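Local coordinates for protein importin subunit beta-1 (Saccharomyces cerevisiae, PDB 5OWU) that carries proteins into the nucleus together with importin alpha, the adaptor that recognises the classical nuclear localization signal of the cargo, at residues A[425-436]-A[465-476]. Residues are numbered along the deposited sequence; the frame is centred on the assembly and turned at random.
Sequences LQVKETTAWCIG and DHPKVATNCSWT
Glu429 O is gripped by two donors from opposite faces of its carbonyl plane: Trp433 N, in the ordinary helical bond, and Asn472 ND2, which crosses from helix 467-484 at 2.9 Å. Glu429 O lies close to the amide plane of Asn472, yet ND2 stands above the plane of the carbonyl, off its lone pairs. With CG anti to its carbonyl carbon (chi1 -77°), Asn472 sends the amide across the groove while its CB rests on Ala432 CB, 3.6 Å away. The carboxylate oxygen Glu429 OE2 comes against Lys468 CB at 3.5 Å, and a water joins Glu429 OE2 to Lys468 O; the ammonium of Lys468 instead pairs with Asp343. At the N-terminal end, Lys428 NZ forms a salt bridge with Asp465 OD2 on its syn lone pair (2.9 Å), and Asp465 OD1 accepts from His466 N. Asparagine in place of Asp465 would probably leave the Lys428 ammonium without its countercharge across the contact. His466 caps its helix through ND1, which takes the N-H of Lys468; this fixes the imidazole flat between Pro467 CD on one face and Leu425 CD2 on the other, the methyl 3.6 Å from the ring centroid in a CH-pi contact. Toward the C-terminal side, the bare CA of Gly436 lets the helices come close at Thr476, whose OG1 lies 3.1 Å from Gly436 CA. Helices 425-442 and 467-484 run side by side, their segment axes 8.2 Å apart and nearly parallel (2°), linking HEAT repeats 10 and 11 in the superhelical solenoid. Directional polar bonds at the N-terminal end and midway, with apolar contacts between them, are consistent with holding the two helices in a fixed lengthwise register.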
ATOM      1  N   LEU A 425      -5.630 -26.085 -19.814  1.00 31.41           N
ATOM      2  CA  LEU A 425      -6.319 -24.987 -19.141  1.00 32.52           C
ATOM      3  C   LEU A 425      -5.350 -23.875 -18.754  1.00 29.00           C
ATOM      4  O   LEU A 425      -5.656 -22.685 -18.914  1.00 28.25           O
ATOM      5  CB  LEU A 425      -7.038 -25.505 -17.898  1.00 32.90           C
ATOM      6  CG  LEU A 425      -7.695 -24.430 -17.036  1.00 32.19           C
ATOM      7  CD1 LEU A 425      -8.700 -23.632 -17.846  1.00 39.02           C
ATOM      8  CD2 LEU A 425      -8.368 -25.068 -15.834  1.00 45.45           C
ATOM      9  N   GLN A 426      -4.184 -24.243 -18.218  1.00 25.38           N
ATOM     10  CA  GLN A 426      -3.196 -23.240 -17.834  1.00 34.77           C
ATOM     11  C   GLN A 426      -2.748 -22.424 -19.041  1.00 28.85           C
ATOM     12  O   GLN A 426      -2.582 -21.200 -18.954  1.00 29.26           O
ATOM     13  CB  GLN A 426      -1.996 -23.912 -17.172  1.00 36.31           C
ATOM     14  CG  GLN A 426      -2.321 -24.671 -15.891  1.00 47.54           C
ATOM     15  CD  GLN A 426      -2.604 -26.145 -16.138  1.00 57.99           C
ATOM     16  OE1 GLN A 426      -3.410 -26.501 -17.000  1.00 51.99           O
ATOM     17  NE2 GLN A 426      -1.928 -27.012 -15.386  1.00 59.50           N
ATOM     18  N   VAL A 427      -2.550 -23.085 -20.182  1.00 27.93           N
ATOM     19  CA  VAL A 427      -2.117 -22.363 -21.373  1.00 23.04           C
ATOM     20  C   VAL A 427      -3.165 -21.344 -21.784  1.00 25.59           C
ATOM     21  O   VAL A 427      -2.838 -20.206 -22.123  1.00 27.09           O
ATOM     22  CB  VAL A 427      -1.809 -23.342 -22.518  1.00 24.86           C
ATOM     23  CG1 VAL A 427      -1.581 -22.587 -23.828  1.00 25.89           C
ATOM     24  CG2 VAL A 427      -0.593 -24.178 -22.174  1.00 29.52           C
ATOM     25  N   LYS A 428      -4.440 -21.740 -21.787  1.00 26.33           N
ATOM     26  CA  LYS A 428      -5.486 -20.810 -22.198  1.00 27.83           C
ATOM     27  C   LYS A 428      -5.618 -19.660 -21.210  1.00 23.57           C
ATOM     28  O   LYS A 428      -5.863 -18.514 -21.606  1.00 29.37           O
ATOM     29  CB  LYS A 428      -6.818 -21.542 -22.332  1.00 23.45           C
ATOM     30  CG  LYS A 428      -6.890 -22.488 -23.513  1.00 34.66           C
ATOM     31  CD  LYS A 428      -8.301 -23.034 -23.696  1.00 32.67           C
ATOM     32  CE  LYS A 428      -8.693 -23.974 -22.588  1.00 32.11           C
ATOM     33  NZ  LYS A 428     -10.030 -24.551 -22.854  1.00 30.46           N
ATOM     34  N   GLU A 429      -5.481 -19.952 -19.919  1.00 26.44           N
ATOM     35  CA  GLU A 429      -5.561 -18.900 -18.911  1.00 29.36           C
ATOM     36  C   GLU A 429      -4.488 -17.844 -19.149  1.00 26.78           C
ATOM     37  O   GLU A 429      -4.768 -16.631 -19.198  1.00 25.38           O
ATOM     38  CB  GLU A 429      -5.414 -19.525 -17.521  1.00 36.41           C
ATOM     39  CG  GLU A 429      -5.312 -18.534 -16.380  1.00 35.82           C
ATOM     40  CD  GLU A 429      -5.328 -19.218 -15.020  1.00 37.80           C
ATOM     41  OE1 GLU A 429      -4.670 -20.268 -14.875  1.00 38.19           O
ATOM     42  OE2 GLU A 429      -6.009 -18.707 -14.110  1.00 38.10           O
ATOM     43  N   THR A 430      -3.243 -18.296 -19.321  1.00 25.88           N
ATOM     44  CA  THR A 430      -2.158 -17.347 -19.508  1.00 25.97           C
ATOM     45  C   THR A 430      -2.234 -16.677 -20.873  1.00 23.87           C
ATOM     46  O   THR A 430      -1.870 -15.511 -21.000  1.00 23.29           O
ATOM     47  CB  THR A 430      -0.823 -18.056 -19.304  1.00 23.57           C
ATOM     48  OG1 THR A 430      -0.804 -18.595 -17.978  1.00 24.36           O
ATOM     49  CG2 THR A 430       0.359 -17.083 -19.498  1.00 26.35           C
ATOM     50  N   THR A 431      -2.723 -17.384 -21.894  1.00 29.47           N
ATOM     51  CA  THR A 431      -2.903 -16.772 -23.209  1.00 28.65           C
ATOM     52  C   THR A 431      -3.918 -15.637 -23.158  1.00 25.16           C
ATOM     53  O   THR A 431      -3.708 -14.576 -23.760  1.00 27.24           O
ATOM     54  CB  THR A 431      -3.335 -17.839 -24.219  1.00 32.65           C
ATOM     55  OG1 THR A 431      -2.297 -18.819 -24.345  1.00 27.41           O
ATOM     56  CG2 THR A 431      -3.625 -17.222 -25.605  1.00 27.33           C
ATOM     57  N   ALA A 432      -5.038 -15.845 -22.460  1.00 22.78           N
ATOM     58  CA  ALA A 432      -6.002 -14.761 -22.288  1.00 25.78           C
ATOM     59  C   ALA A 432      -5.351 -13.570 -21.597  1.00 23.30           C
ATOM     60  O   ALA A 432      -5.523 -12.414 -22.017  1.00 23.63           O
ATOM     61  CB  ALA A 432      -7.215 -15.247 -21.489  1.00 28.61           C
ATOM     62  N   TRP A 433      -4.603 -13.837 -20.521  1.00 23.34           N
ATOM     63  CA  TRP A 433      -3.848 -12.766 -19.873  1.00 23.89           C
ATOM     64  C   TRP A 433      -2.914 -12.068 -20.860  1.00 27.67           C
ATOM     65  O   TRP A 433      -2.834 -10.835 -20.892  1.00 27.33           O
ATOM     66  CB  TRP A 433      -3.060 -13.337 -18.696  1.00 23.94           C
ATOM     67  CG  TRP A 433      -2.083 -12.388 -18.072  1.00 28.83           C
ATOM     68  CD1 TRP A 433      -2.350 -11.437 -17.125  1.00 28.54           C
ATOM     69  CD2 TRP A 433      -0.675 -12.302 -18.339  1.00 24.32           C
ATOM     70  NE1 TRP A 433      -1.199 -10.770 -16.786  1.00 28.18           N
ATOM     71  CE2 TRP A 433      -0.156 -11.281 -17.513  1.00 27.92           C
ATOM     72  CE3 TRP A 433       0.196 -12.988 -19.191  1.00 29.68           C
ATOM     73  CZ2 TRP A 433       1.192 -10.931 -17.514  1.00 26.01           C
ATOM     74  CZ3 TRP A 433       1.535 -12.640 -19.191  1.00 26.78           C
ATOM     75  CH2 TRP A 433       2.021 -11.621 -18.360  1.00 22.16           C
ATOM     76  N   CYS A 434      -2.200 -12.843 -21.673  1.00 22.35           N
ATOM     77  CA  CYS A 434      -1.247 -12.268 -22.614  1.00 21.85           C
ATOM     78  C   CYS A 434      -1.940 -11.344 -23.601  1.00 24.68           C
ATOM     79  O   CYS A 434      -1.410 -10.282 -23.956  1.00 23.45           O
ATOM     80  CB  CYS A 434      -0.516 -13.393 -23.351  1.00 25.11           C
ATOM     81  SG  CYS A 434       0.739 -12.824 -24.479  1.00 25.77           S
ATOM     82  N   ILE A 435      -3.135 -11.727 -24.050  1.00 24.14           N
ATOM     83  CA  ILE A 435      -3.891 -10.864 -24.949  1.00 25.44           C
ATOM     84  C   ILE A 435      -4.257  -9.576 -24.235  1.00 27.29           C
ATOM     85  O   ILE A 435      -4.202  -8.487 -24.822  1.00 21.87           O
ATOM     86  CB  ILE A 435      -5.130 -11.608 -25.487  1.00 22.87           C
ATOM     87  CG1 ILE A 435      -4.671 -12.796 -26.348  1.00 26.49           C
ATOM     88  CG2 ILE A 435      -6.014 -10.681 -26.304  1.00 27.87           C
ATOM     89  CD1 ILE A 435      -5.768 -13.743 -26.739  1.00 28.57           C
ATOM     90  N   GLY A 436      -4.619  -9.678 -22.950  1.00 20.76           N
ATOM     91  CA  GLY A 436      -4.864  -8.473 -22.170  1.00 25.97           C
ATOM     92  C   GLY A 436      -3.643  -7.574 -22.053  1.00 29.29           C
ATOM     93  O   GLY A 436      -3.768  -6.353 -22.061  1.00 27.44           O
ATOM     94  N   ASP A 465     -15.661 -20.300 -21.529  1.00 29.99           N
ATOM     95  CA  ASP A 465     -14.750 -21.386 -21.217  1.00 24.49           C
ATOM     96  C   ASP A 465     -14.706 -21.588 -19.704  1.00 26.83           C
ATOM     97  O   ASP A 465     -15.556 -21.089 -18.959  1.00 31.22           O
ATOM     98  CB  ASP A 465     -13.368 -21.069 -21.803  1.00 30.17           C
ATOM     99  CG  ASP A 465     -12.552 -22.311 -22.117  1.00 36.08           C
ATOM    100  OD1 ASP A 465     -12.721 -23.348 -21.445  1.00 39.80           O
ATOM    101  OD2 ASP A 465     -11.722 -22.235 -23.043  1.00 39.77           O
ATOM    102  N   HIS A 466     -13.708 -22.326 -19.240  1.00 26.06           N
ATOM    103  CA  HIS A 466     -13.481 -22.502 -17.815  1.00 27.22           C
ATOM    104  C   HIS A 466     -13.420 -21.138 -17.129  1.00 24.37           C
ATOM    105  O   HIS A 466     -12.861 -20.187 -17.695  1.00 29.10           O
ATOM    106  CB  HIS A 466     -12.174 -23.265 -17.599  1.00 30.61           C
ATOM    107  CG  HIS A 466     -11.926 -23.669 -16.180  1.00 30.20           C
ATOM    108  ND1 HIS A 466     -11.477 -22.790 -15.218  1.00 30.66           N
ATOM    109  CD2 HIS A 466     -12.050 -24.869 -15.564  1.00 30.46           C
ATOM    110  CE1 HIS A 466     -11.341 -23.429 -14.069  1.00 36.94           C
ATOM    111  NE2 HIS A 466     -11.682 -24.693 -14.254  1.00 34.75           N
ATOM    112  N   PRO A 467     -13.970 -20.999 -15.923  1.00 26.50           N
ATOM    113  CA  PRO A 467     -13.989 -19.673 -15.281  1.00 34.15           C
ATOM    114  C   PRO A 467     -12.629 -18.996 -15.186  1.00 31.41           C
ATOM    115  O   PRO A 467     -12.568 -17.761 -15.245  1.00 29.10           O
ATOM    116  CB  PRO A 467     -14.573 -19.965 -13.889  1.00 41.15           C
ATOM    117  CG  PRO A 467     -14.518 -21.456 -13.730  1.00 29.82           C
ATOM    118  CD  PRO A 467     -14.640 -22.019 -15.092  1.00 26.76           C
ATOM    119  N   LYS A 468     -11.537 -19.754 -15.040  1.00 30.69           N
ATOM    120  CA  LYS A 468     -10.210 -19.142 -14.990  1.00 37.43           C
ATOM    121  C   LYS A 468      -9.886 -18.401 -16.280  1.00 29.98           C
ATOM    122  O   LYS A 468      -9.302 -17.309 -16.248  1.00 29.11           O
ATOM    123  CB  LYS A 468      -9.149 -20.203 -14.715  1.00 38.12           C
ATOM    124  CG  LYS A 468      -9.181 -20.720 -13.310  1.00 47.58           C
ATOM    125  CD  LYS A 468      -8.065 -21.705 -13.054  1.00 43.13           C
ATOM    126  CE  LYS A 468      -7.341 -21.361 -11.765  1.00 57.16           C
ATOM    127  NZ  LYS A 468      -6.637 -22.532 -11.198  1.00 77.23           N
ATOM    128  N   VAL A 469     -10.245 -18.986 -17.425  1.00 25.16           N
ATOM    129  CA  VAL A 469     -10.086 -18.305 -18.708  1.00 28.06           C
ATOM    130  C   VAL A 469     -11.026 -17.104 -18.794  1.00 24.79           C
ATOM    131  O   VAL A 469     -10.619 -16.000 -19.177  1.00 24.78           O
ATOM    132  CB  VAL A 469     -10.329 -19.299 -19.863  1.00 30.98           C
ATOM    133  CG1 VAL A 469     -10.151 -18.624 -21.228  1.00 27.91           C
ATOM    134  CG2 VAL A 469      -9.392 -20.503 -19.741  1.00 28.99           C
ATOM    135  N   ALA A 470     -12.294 -17.301 -18.422  1.00 26.26           N
ATOM    136  CA  ALA A 470     -13.294 -16.240 -18.539  1.00 26.17           C
ATOM    137  C   ALA A 470     -12.897 -14.995 -17.745  1.00 24.02           C
ATOM    138  O   ALA A 470     -13.118 -13.864 -18.194  1.00 29.84           O
ATOM    139  CB  ALA A 470     -14.659 -16.758 -18.069  1.00 25.45           C
ATOM    140  N   THR A 471     -12.320 -15.181 -16.560  1.00 23.89           N
ATOM    141  CA  THR A 471     -11.908 -14.035 -15.748  1.00 25.96           C
ATOM    142  C   THR A 471     -10.861 -13.204 -16.477  1.00 23.63           C
ATOM    143  O   THR A 471     -10.959 -11.967 -16.565  1.00 24.48           O
ATOM    144  CB  THR A 471     -11.377 -14.538 -14.404  1.00 28.37           C
ATOM    145  OG1 THR A 471     -12.459 -15.134 -13.674  1.00 33.53           O
ATOM    146  CG2 THR A 471     -10.768 -13.419 -13.574  1.00 30.23           C
ATOM    147  N   ASN A 472      -9.856 -13.875 -17.033  1.00 21.10           N
ATOM    148  CA  ASN A 472      -8.828 -13.154 -17.766  1.00 22.88           C
ATOM    149  C   ASN A 472      -9.387 -12.520 -19.031  1.00 25.95           C
ATOM    150  O   ASN A 472      -8.916 -11.453 -19.444  1.00 27.12           O
ATOM    151  CB  ASN A 472      -7.659 -14.094 -18.056  1.00 25.49           C
ATOM    152  CG  ASN A 472      -6.792 -14.310 -16.831  1.00 32.13           C
ATOM    153  OD1 ASN A 472      -6.930 -13.593 -15.835  1.00 34.44           O
ATOM    154  ND2 ASN A 472      -5.896 -15.286 -16.892  1.00 27.95           N
ATOM    155  N   CYS A 473     -10.414 -13.123 -19.632  1.00 22.71           N
ATOM    156  CA  CYS A 473     -11.035 -12.510 -20.800  1.00 23.52           C
ATOM    157  C   CYS A 473     -11.791 -11.236 -20.433  1.00 23.50           C
ATOM    158  O   CYS A 473     -11.799 -10.276 -21.212  1.00 25.79           O
ATOM    159  CB  CYS A 473     -11.959 -13.510 -21.488  1.00 28.12           C
ATOM    160  SG  CYS A 473     -11.038 -14.767 -22.367  1.00 27.29           S
ATOM    161  N   SER A 474     -12.436 -11.201 -19.262  1.00 25.24           N
ATOM    162  CA  SER A 474     -13.081  -9.965 -18.825  1.00 23.16           C
ATOM    163  C   SER A 474     -12.048  -8.866 -18.593  1.00 23.74           C
ATOM    164  O   SER A 474     -12.247  -7.714 -19.008  1.00 24.27           O
ATOM    165  CB  SER A 474     -13.907 -10.208 -17.554  1.00 23.56           C
ATOM    166  OG  SER A 474     -15.157 -10.799 -17.877  1.00 28.01           O
ATOM    167  N   TRP A 475     -10.947  -9.195 -17.903  1.00 23.03           N
ATOM    168  CA  TRP A 475      -9.861  -8.232 -17.697  0.56 29.18           C
ATOM    169  C   TRP A 475      -9.329  -7.719 -19.029  1.00 25.96           C
ATOM    170  O   TRP A 475      -9.052  -6.519 -19.199  1.00 26.66           O
ATOM    171  CB  TRP A 475      -8.737  -8.899 -16.888  0.56 29.27           C
ATOM    172  CG  TRP A 475      -7.474  -8.080 -16.675  0.56 32.37           C
ATOM    173  CD1 TRP A 475      -7.299  -7.060 -15.784  0.56 36.70           C
ATOM    174  CD2 TRP A 475      -6.206  -8.250 -17.339  0.56 27.10           C
ATOM    175  NE1 TRP A 475      -6.015  -6.571 -15.862  0.56 33.07           N
ATOM    176  CE2 TRP A 475      -5.322  -7.286 -16.805  0.56 29.61           C
ATOM    177  CE3 TRP A 475      -5.737  -9.120 -18.331  0.56 26.24           C
ATOM    178  CZ2 TRP A 475      -3.995  -7.163 -17.232  0.56 30.36           C
ATOM    179  CZ3 TRP A 475      -4.410  -8.995 -18.762  0.56 15.40           C
ATOM    180  CH2 TRP A 475      -3.561  -8.023 -18.208  0.56 30.38           C
ATOM    181  N   THR A 476      -9.175  -8.629 -19.993  1.00 23.89           N
ATOM    182  CA  THR A 476      -8.671  -8.269 -21.311  1.00 24.19           C
ATOM    183  C   THR A 476      -9.637  -7.345 -22.035  1.00 29.56           C
ATOM    184  O   THR A 476      -9.215  -6.394 -22.701  1.00 25.13           O
ATOM    185  CB  THR A 476      -8.418  -9.544 -22.117  1.00 26.37           C
ATOM    186  OG1 THR A 476      -7.288 -10.226 -21.556  1.00 33.54           O
ATOM    187  CG2 THR A 476      -8.168  -9.254 -23.602  1.00 22.63           C
TER
HETATM  188  O   HOH W   1      -7.843 -16.764 -13.971  1.00 34.86           O